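Local coordinates for protein putative oxidoreductase (Bacteroides fragilis NCTC 9343, PDB 3FHL) that probably acts as a nucleotide-dependent oxidoreductase of the Gfo/Idh/MocA family, pairing an NAD-binding Rossmann domain with a C-terminal alpha/beta domain, at residues R126-F131 with G305-F310; Q18-P23 with K260-L265. All blocks are in the same frame, centred on the assembly; numbering follows the deposited sequence.

In the fold
From the N terminus the chain first builds the parallel Rossmann sheet, and helix 15-27, which follows strand 6-10, supplies the first half of contact 2. After the last strand of that sheet, 119-122, the chain passes through 126-131 into helix 129-139 and the mixed sheet of the C-terminal domain. Residues 260-265 then return to helix 15-27 and close contact 2; 305-310 returns to the interdomain passage and closes contact 1. The segments alternate, so the two loops cross. With centres about 12 Å apart, the contacts meet at Gln261, whose OE1 accepts a hydrogen bond from Tyr307 N, and together they tie C-terminal segments to the Rossmann domain and its exit.

Contact 1 of 2, residues R126-F131 with G305-F310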
ATOM      1  N   ARG C 126       3.918   0.033 -21.271  1.00 25.74           N
ATOM      2  CA  ARG C 126       3.274  -1.223 -21.630  1.00 27.48           C
ATOM      3  C   ARG C 126       4.309  -2.258 -22.088  1.00 25.10           C
ATOM      4  O   ARG C 126       4.036  -3.455 -22.097  1.00 25.88           O
ATOM      5  CB  ARG C 126       2.256  -0.991 -22.740  1.00 31.73           C
ATOM      6  CG  ARG C 126       1.144  -0.050 -22.352  1.00 36.80           C
ATOM      7  CD  ARG C 126       0.006  -0.170 -23.314  1.00 33.67           C
ATOM      8  NE  ARG C 126      -0.975   0.903 -23.196  1.00 33.44           N
ATOM      9  CZ  ARG C 126      -2.013   1.027 -24.015  1.00 34.54           C
ATOM     10  NH1 ARG C 126      -2.883   2.013 -23.860  1.00 34.08           N
ATOM     11  NH2 ARG C 126      -2.181   0.150 -24.992  1.00 37.96           N
ATOM     12  N   TRP C 127       5.505  -1.788 -22.437  1.00 24.64           N
ATOM     13  CA  TRP C 127       6.584  -2.696 -22.845  1.00 26.46           C
ATOM     14  C   TRP C 127       7.762  -2.693 -21.869  1.00 29.37           C
ATOM     15  O   TRP C 127       8.870  -3.074 -22.229  1.00 29.02           O
ATOM     16  CB  TRP C 127       7.053  -2.367 -24.273  1.00 26.58           C
ATOM     17  CG  TRP C 127       6.009  -2.661 -25.331  1.00 29.65           C
ATOM     18  CD1 TRP C 127       5.778  -3.863 -25.953  1.00 34.43           C
ATOM     19  CD2 TRP C 127       5.050  -1.748 -25.859  1.00 30.72           C
ATOM     20  NE1 TRP C 127       4.727  -3.746 -26.840  1.00 31.59           N
ATOM     21  CE2 TRP C 127       4.266  -2.459 -26.805  1.00 28.92           C
ATOM     22  CE3 TRP C 127       4.764  -0.396 -25.624  1.00 27.51           C
ATOM     23  CZ2 TRP C 127       3.228  -1.859 -27.515  1.00 24.63           C
ATOM     24  CZ3 TRP C 127       3.733   0.199 -26.341  1.00 28.18           C
ATOM     25  CH2 TRP C 127       2.973  -0.536 -27.270  1.00 32.49           C
ATOM     26  N   ASP C 128       7.525  -2.260 -20.628  1.00 30.92           N
ATOM     27  CA  ASP C 128       8.511  -2.468 -19.558  1.00 29.91           C
ATOM     28  C   ASP C 128       8.624  -3.965 -19.321  1.00 22.79           C
ATOM     29  O   ASP C 128       7.625  -4.672 -19.440  1.00 28.68           O
ATOM     30  CB  ASP C 128       8.064  -1.772 -18.265  1.00 29.74           C
ATOM     31  CG  ASP C 128       8.509  -0.314 -18.187  1.00 25.65           C
ATOM     32  OD1 ASP C 128       9.145   0.191 -19.137  1.00 26.13           O
ATOM     33  OD2 ASP C 128       8.228   0.343 -17.158  1.00 25.33           O
ATOM     34  N   ALA C 129       9.830  -4.439 -18.992  1.00 26.94           N
ATOM     35  CA  ALA C 129      10.062  -5.856 -18.666  1.00 24.28           C
ATOM     36  C   ALA C 129       9.121  -6.383 -17.585  1.00 28.32           C
ATOM     37  O   ALA C 129       8.555  -7.465 -17.731  1.00 26.63           O
ATOM     38  CB  ALA C 129      11.539  -6.086 -18.245  1.00 28.92           C
ATOM     39  N   ASP C 130       8.947  -5.607 -16.516  1.00 29.33           N
ATOM     40  CA  ASP C 130       8.108  -6.026 -15.389  1.00 26.28           C
ATOM     41  C   ASP C 130       6.652  -6.234 -15.768  1.00 22.98           C
ATOM     42  O   ASP C 130       6.091  -7.272 -15.464  1.00 23.71           O
ATOM     43  CB  ASP C 130       8.261  -5.095 -14.162  1.00 26.80           C
ATOM     44  CG  ASP C 130       8.181  -3.608 -14.510  1.00 25.61           C
ATOM     45  OD1 ASP C 130       7.415  -3.206 -15.410  1.00 29.83           O
ATOM     46  OD2 ASP C 130       8.894  -2.827 -13.854  1.00 27.62           O
ATOM     47  N   PHE C 131       6.065  -5.255 -16.463  1.00 24.15           N
ATOM     48  CA  PHE C 131       4.656  -5.345 -16.907  1.00 27.06           C
ATOM     49  C   PHE C 131       4.402  -6.446 -17.939  1.00 23.56           C
ATOM     50  O   PHE C 131       3.398  -7.182 -17.861  1.00 23.94           O
ATOM     51  CB  PHE C 131       4.195  -3.998 -17.452  1.00 25.51           C
ATOM     52  CG  PHE C 131       2.743  -3.965 -17.835  1.00 29.11           C
ATOM     53  CD1 PHE C 131       1.748  -4.109 -16.864  1.00 25.87           C
ATOM     54  CD2 PHE C 131       2.366  -3.779 -19.158  1.00 29.00           C
ATOM     55  CE1 PHE C 131       0.406  -4.077 -17.206  1.00 27.78           C
ATOM     56  CE2 PHE C 131       0.998  -3.743 -19.515  1.00 26.35           C
ATOM     57  CZ  PHE C 131       0.029  -3.885 -18.532  1.00 28.42           C
ATOM     58  N   GLY C 305      12.241  -6.459 -21.649  1.00 29.75           N
ATOM     59  CA  GLY C 305      11.642  -5.165 -21.955  1.00 32.55           C
ATOM     60  C   GLY C 305      11.767  -4.882 -23.440  1.00 35.20           C
ATOM     61  O   GLY C 305      12.767  -5.248 -24.055  1.00 34.25           O
ATOM     62  N   ASN C 306      10.763  -4.224 -24.018  1.00 29.72           N
ATOM     63  CA  ASN C 306      10.688  -4.131 -25.479  1.00 29.36           C
ATOM     64  C   ASN C 306      10.053  -2.837 -25.967  1.00 24.70           C
ATOM     65  O   ASN C 306       8.983  -2.868 -26.551  1.00 26.56           O
ATOM     66  CB  ASN C 306       9.929  -5.364 -26.021  1.00 28.89           C
ATOM     67  CG  ASN C 306       9.968  -5.478 -27.538  1.00 34.88           C
ATOM     68  OD1 ASN C 306      10.856  -4.930 -28.198  1.00 29.88           O
ATOM     69  ND2 ASN C 306       8.978  -6.178 -28.100  1.00 28.38           N
ATOM     70  N   TYR C 307      10.701  -1.696 -25.735  1.00 24.64           N
ATOM     71  CA  TYR C 307      10.171  -0.411 -26.222  1.00 25.83           C
ATOM     72  C   TYR C 307      10.040  -0.339 -27.763  1.00 27.51           C
ATOM     73  O   TYR C 307       9.262   0.471 -28.303  1.00 27.94           O
ATOM     74  CB  TYR C 307      11.020   0.773 -25.720  1.00 25.83           C
ATOM     75  CG  TYR C 307      10.885   1.116 -24.232  1.00 28.46           C
ATOM     76  CD1 TYR C 307      11.818   1.952 -23.607  1.00 30.65           C
ATOM     77  CD2 TYR C 307       9.838   0.606 -23.453  1.00 31.21           C
ATOM     78  CE1 TYR C 307      11.702   2.282 -22.234  1.00 29.56           C
ATOM     79  CE2 TYR C 307       9.715   0.931 -22.096  1.00 34.24           C
ATOM     80  CZ  TYR C 307      10.655   1.761 -21.492  1.00 30.12           C
ATOM     81  OH  TYR C 307      10.530   2.074 -20.146  1.00 30.52           O
ATOM     82  N   GLY C 308      10.809  -1.171 -28.465  1.00 29.71           N
ATOM     83  CA  GLY C 308      10.662  -1.313 -29.918  1.00 30.91           C
ATOM     84  C   GLY C 308       9.307  -1.859 -30.322  1.00 32.37           C
ATOM     85  O   GLY C 308       8.858  -1.637 -31.450  1.00 29.70           O
ATOM     86  N   GLY C 309       8.643  -2.531 -29.377  1.00 24.24           N
ATOM     87  CA  GLY C 309       7.321  -3.129 -29.592  1.00 28.62           C
ATOM     88  C   GLY C 309       6.248  -2.126 -29.939  1.00 29.50           C
ATOM     89  O   GLY C 309       5.239  -2.483 -30.570  1.00 33.13           O
ATOM     90  N   PHE C 310       6.445  -0.874 -29.523  1.00 29.06           N
ATOM     91  CA  PHE C 310       5.507   0.196 -29.847  1.00 29.63           C
ATOM     92  C   PHE C 310       5.441   0.402 -31.369  1.00 29.06           C
ATOM     93  O   PHE C 310       4.350   0.473 -31.947  1.00 29.91           O
ATOM     94  CB  PHE C 310       5.899   1.508 -29.162  1.00 22.90           C
ATOM     95  CG  PHE C 310       5.048   2.672 -29.576  1.00 29.81           C
ATOM     96  CD1 PHE C 310       3.777   2.844 -29.032  1.00 28.61           C
ATOM     97  CD2 PHE C 310       5.498   3.581 -30.536  1.00 29.70           C
ATOM     98  CE1 PHE C 310       2.979   3.914 -29.409  1.00 31.10           C
ATOM     99  CE2 PHE C 310       4.695   4.658 -30.925  1.00 28.11           C
ATOM    100  CZ  PHE C 310       3.437   4.820 -30.362  1.00 27.08           C
TER
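At the passage from the Rossmann domain into helix 129-139, Trp127 lies against the start of helix 309-320, and Asp128, at the N-cap position just before helix 129-139, makes no capping bond with its carboxylate and instead meets Tyr307. One face of the indole is covered by the backbone of Gly309 and Phe310 together with Phe310 CB: Gly309 CA sits 4.1 Å from the centroid of the five-membered ring of Trp127, 20° off its normal, and Phe310 CB makes a second CH-pi contact over the six-membered ring. With CG anti to the backbone N (chi1 174°), the Phe310 ring leads away from the indole and meets it at its near edge, where Phe310 CD1 lies 3.8 Å from Trp127 CZ3. The other indole face is backed by Arg126 CB. Asn306 opens a type I beta turn, ending at Gly309, that leads into helix 309-320; its N donates to Trp127 O over 2.8 Å, nearly straight at 173° and in the carbonyl plane. Separately, Tyr307 OH donates to Asp128 OD1 at 2.5 Å, a short bond that meets the oxygen nearly along its C-O axis. Arg125 forms a salt bridge to the other oxygen, OD2, so a hydroxyl and a guanidinium hold the two carboxylate oxygens, an environment consistent with a charged Asp128. Ala129 CB packs on Gly305 N at 3.5 Å.

Contact 2 of 2, residues Q18-P23 with K260-L265; sequences QVFHAP and KQEAAL
Val19 places CG1 anti to its backbone N (chi1 171°), which brings this methyl to 3.8 Å from Leu265 CB, while Leu265, with CG anti to its carbonyl carbon, folds its branches over the backbone of helix 15-27. Leu265 CD1 reaches Val19 O at 3.4 Å, and CD2 touches Pro23 CB at 4.0 Å. The leucine thus covers the Val19 carbonyl, a buried oxygen for which the model offers no hydrogen-bonding partner; here helix 15-27 has a wider pi-type turn, at 18-21, and is kinked at Pro23. Nearly one turn earlier in its helix, Glu262 extends its chain so that CD lies 3.6 Å from Phe20 CZ, at the ring edge, with carboxylate and ring planes 61° apart. Val19 CG1 also sits over the centre of one face of that ring, 3.8 Å above its plane. No direct hydrogen bond crosses the contact, but one water donates to both Gln18 O, at 2.8 Å, and Leu265 O, at 2.6 Å. The short segments run at 81° with axes 9.4 Å apart, and helix 261-266 of the C-terminal domain rests nearly perpendicular on helix 15-27, the helix of the first beta-alpha-beta unit of the Rossmann fold.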
ATOM      1  N   GLN C  18      15.887  11.470 -28.954  1.00 33.12           N
ATOM      2  CA  GLN C  18      17.127  10.717 -28.898  1.00 34.73           C
ATOM      3  C   GLN C  18      17.035   9.425 -28.103  1.00 30.27           C
ATOM      4  O   GLN C  18      17.866   8.543 -28.277  1.00 35.71           O
ATOM      5  CB  GLN C  18      18.237  11.579 -28.297  1.00 36.06           C
ATOM      6  CG  GLN C  18      18.548  12.816 -29.092  1.00 39.67           C
ATOM      7  CD  GLN C  18      19.621  13.674 -28.458  1.00 52.47           C
ATOM      8  OE1 GLN C  18      20.673  13.175 -28.059  1.00 54.70           O
ATOM      9  NE2 GLN C  18      19.366  14.979 -28.373  1.00 46.66           N
ATOM     10  N   VAL C  19      16.049   9.322 -27.214  1.00 34.42           N
ATOM     11  CA  VAL C  19      15.966   8.179 -26.285  1.00 32.30           C
ATOM     12  C   VAL C  19      14.916   7.161 -26.725  1.00 32.43           C
ATOM     13  O   VAL C  19      15.214   5.979 -26.869  1.00 33.98           O
ATOM     14  CB  VAL C  19      15.730   8.664 -24.803  1.00 33.66           C
ATOM     15  CG1 VAL C  19      15.411   7.511 -23.863  1.00 27.31           C
ATOM     16  CG2 VAL C  19      16.962   9.394 -24.298  1.00 32.64           C
ATOM     17  N   PHE C  20      13.697   7.628 -26.970  1.00 31.60           N
ATOM     18  CA  PHE C  20      12.556   6.727 -27.161  1.00 30.44           C
ATOM     19  C   PHE C  20      12.172   6.425 -28.609  1.00 35.56           C
ATOM     20  O   PHE C  20      11.557   5.387 -28.883  1.00 37.00           O
ATOM     21  CB  PHE C  20      11.326   7.286 -26.426  1.00 31.09           C
ATOM     22  CG  PHE C  20      11.492   7.345 -24.930  1.00 29.08           C
ATOM     23  CD1 PHE C  20      11.559   6.171 -24.178  1.00 32.76           C
ATOM     24  CD2 PHE C  20      11.598   8.566 -24.280  1.00 39.76           C
ATOM     25  CE1 PHE C  20      11.728   6.215 -22.796  1.00 39.94           C
ATOM     26  CE2 PHE C  20      11.762   8.625 -22.901  1.00 40.74           C
ATOM     27  CZ  PHE C  20      11.827   7.443 -22.158  1.00 39.66           C
ATOM     28  N   HIS C  21      12.505   7.333 -29.525  1.00 34.77           N
ATOM     29  CA  HIS C  21      11.966   7.252 -30.878  1.00 34.78           C
ATOM     30  C   HIS C  21      12.992   6.930 -31.956  1.00 30.87           C
ATOM     31  O   HIS C  21      12.927   5.865 -32.558  1.00 32.03           O
ATOM     32  CB  HIS C  21      11.197   8.526 -31.204  1.00 32.95           C
ATOM     33  CG  HIS C  21      10.089   8.793 -30.245  1.00 33.18           C
ATOM     34  ND1 HIS C  21       9.037   7.919 -30.070  1.00 27.99           N
ATOM     35  CD2 HIS C  21       9.886   9.810 -29.381  1.00 30.84           C
ATOM     36  CE1 HIS C  21       8.219   8.403 -29.151  1.00 31.39           C
ATOM     37  NE2 HIS C  21       8.714   9.546 -28.715  1.00 34.78           N
ATOM     38  N   ALA C  22      13.931   7.842 -32.186  1.00 31.15           N
ATOM     39  CA  ALA C  22      15.006   7.612 -33.175  1.00 30.39           C
ATOM     40  C   ALA C  22      15.761   6.271 -33.084  1.00 35.44           C
ATOM     41  O   ALA C  22      15.976   5.647 -34.120  1.00 35.56           O
ATOM     42  CB  ALA C  22      15.968   8.796 -33.232  1.00 28.55           C
ATOM     43  N   PRO C  23      16.153   5.808 -31.867  1.00 36.86           N
ATOM     44  CA  PRO C  23      16.810   4.498 -31.819  1.00 34.41           C
ATOM     45  C   PRO C  23      15.982   3.320 -32.349  1.00 33.31           C
ATOM     46  O   PRO C  23      16.563   2.366 -32.860  1.00 33.85           O
ATOM     47  CB  PRO C  23      17.091   4.311 -30.318  1.00 33.77           C
ATOM     48  CG  PRO C  23      17.217   5.666 -29.818  1.00 34.58           C
ATOM     49  CD  PRO C  23      16.126   6.406 -30.516  1.00 38.67           C
ATOM     50  N   LYS C 260      15.176  -1.161 -17.175  1.00 34.46           N
ATOM     51  CA  LYS C 260      16.529  -0.644 -17.384  1.00 32.25           C
ATOM     52  C   LYS C 260      16.735  -0.019 -18.768  1.00 34.26           C
ATOM     53  O   LYS C 260      17.813   0.517 -19.048  1.00 31.29           O
ATOM     54  CB  LYS C 260      17.543  -1.779 -17.201  1.00 35.80           C
ATOM     55  CG  LYS C 260      17.185  -2.795 -16.096  1.00 43.43           C
ATOM     56  CD  LYS C 260      17.834  -4.178 -16.351  1.00 37.21           C
ATOM     57  CE  LYS C 260      19.363  -4.141 -16.197  1.00 54.70           C
ATOM     58  NZ  LYS C 260      19.810  -3.361 -14.995  1.00 52.62           N
ATOM     59  N   GLN C 261      15.717  -0.087 -19.628  1.00 28.14           N
ATOM     60  CA  GLN C 261      15.849   0.393 -21.017  1.00 29.92           C
ATOM     61  C   GLN C 261      16.143   1.873 -21.130  1.00 30.76           C
ATOM     62  O   GLN C 261      17.028   2.258 -21.890  1.00 32.15           O
ATOM     63  CB  GLN C 261      14.606   0.079 -21.846  1.00 29.92           C
ATOM     64  CG  GLN C 261      14.457  -1.369 -22.223  1.00 25.49           C
ATOM     65  CD  GLN C 261      13.143  -1.610 -22.921  1.00 35.72           C
ATOM     66  OE1 GLN C 261      13.073  -1.612 -24.152  1.00 29.30           O
ATOM     67  NE2 GLN C 261      12.082  -1.766 -22.142  1.00 26.69           N
ATOM     68  N   GLU C 262      15.428   2.702 -20.361  1.00 27.76           N
ATOM     69  CA  GLU C 262      15.568   4.153 -20.479  1.00 31.69           C
ATOM     70  C   GLU C 262      16.980   4.631 -20.114  1.00 30.54           C
ATOM     71  O   GLU C 262      17.536   5.499 -20.795  1.00 33.35           O
ATOM     72  CB  GLU C 262      14.508   4.882 -19.646  1.00 32.89           C
ATOM     73  CG  GLU C 262      14.555   6.403 -19.797  1.00 40.52           C
ATOM     74  CD  GLU C 262      13.523   7.142 -18.952  1.00 45.53           C
ATOM     75  OE1 GLU C 262      12.616   6.498 -18.384  1.00 48.73           O
ATOM     76  OE2 GLU C 262      13.626   8.385 -18.865  1.00 55.13           O
ATOM     77  N   ALA C 263      17.562   4.046 -19.070  1.00 32.48           N
ATOM     78  CA  ALA C 263      18.958   4.333 -18.715  1.00 33.85           C
ATOM     79  C   ALA C 263      19.948   3.934 -19.825  1.00 34.14           C
ATOM     80  O   ALA C 263      20.869   4.691 -20.137  1.00 34.04           O
ATOM     81  CB  ALA C 263      19.338   3.661 -17.391  1.00 35.94           C
ATOM     82  N   ALA C 264      19.756   2.754 -20.411  1.00 28.57           N
ATOM     83  CA  ALA C 264      20.635   2.288 -21.481  1.00 31.33           C
ATOM     84  C   ALA C 264      20.504   3.190 -22.694  1.00 33.18           C
ATOM     85  O   ALA C 264      21.510   3.602 -23.286  1.00 37.28           O
ATOM     86  CB  ALA C 264      20.337   0.841 -21.841  1.00 30.04           C
ATOM     87  N   LEU C 265      19.266   3.540 -23.032  1.00 31.17           N
ATOM     88  CA  LEU C 265      19.010   4.433 -24.155  1.00 33.21           C
ATOM     89  C   LEU C 265      19.542   5.846 -23.935  1.00 33.40           C
ATOM     90  O   LEU C 265      20.026   6.466 -24.876  1.00 34.78           O
ATOM     91  CB  LEU C 265      17.524   4.474 -24.484  1.00 30.70           C
ATOM     92  CG  LEU C 265      16.906   3.193 -25.045  1.00 31.02           C
ATOM     93  CD1 LEU C 265      15.391   3.255 -24.869  1.00 25.66           C
ATOM     94  CD2 LEU C 265      17.296   2.933 -26.522  1.00 29.73           C
TER
HETATM   95  O   HOH W   1      19.634   6.597 -27.396  1.00 37.21           O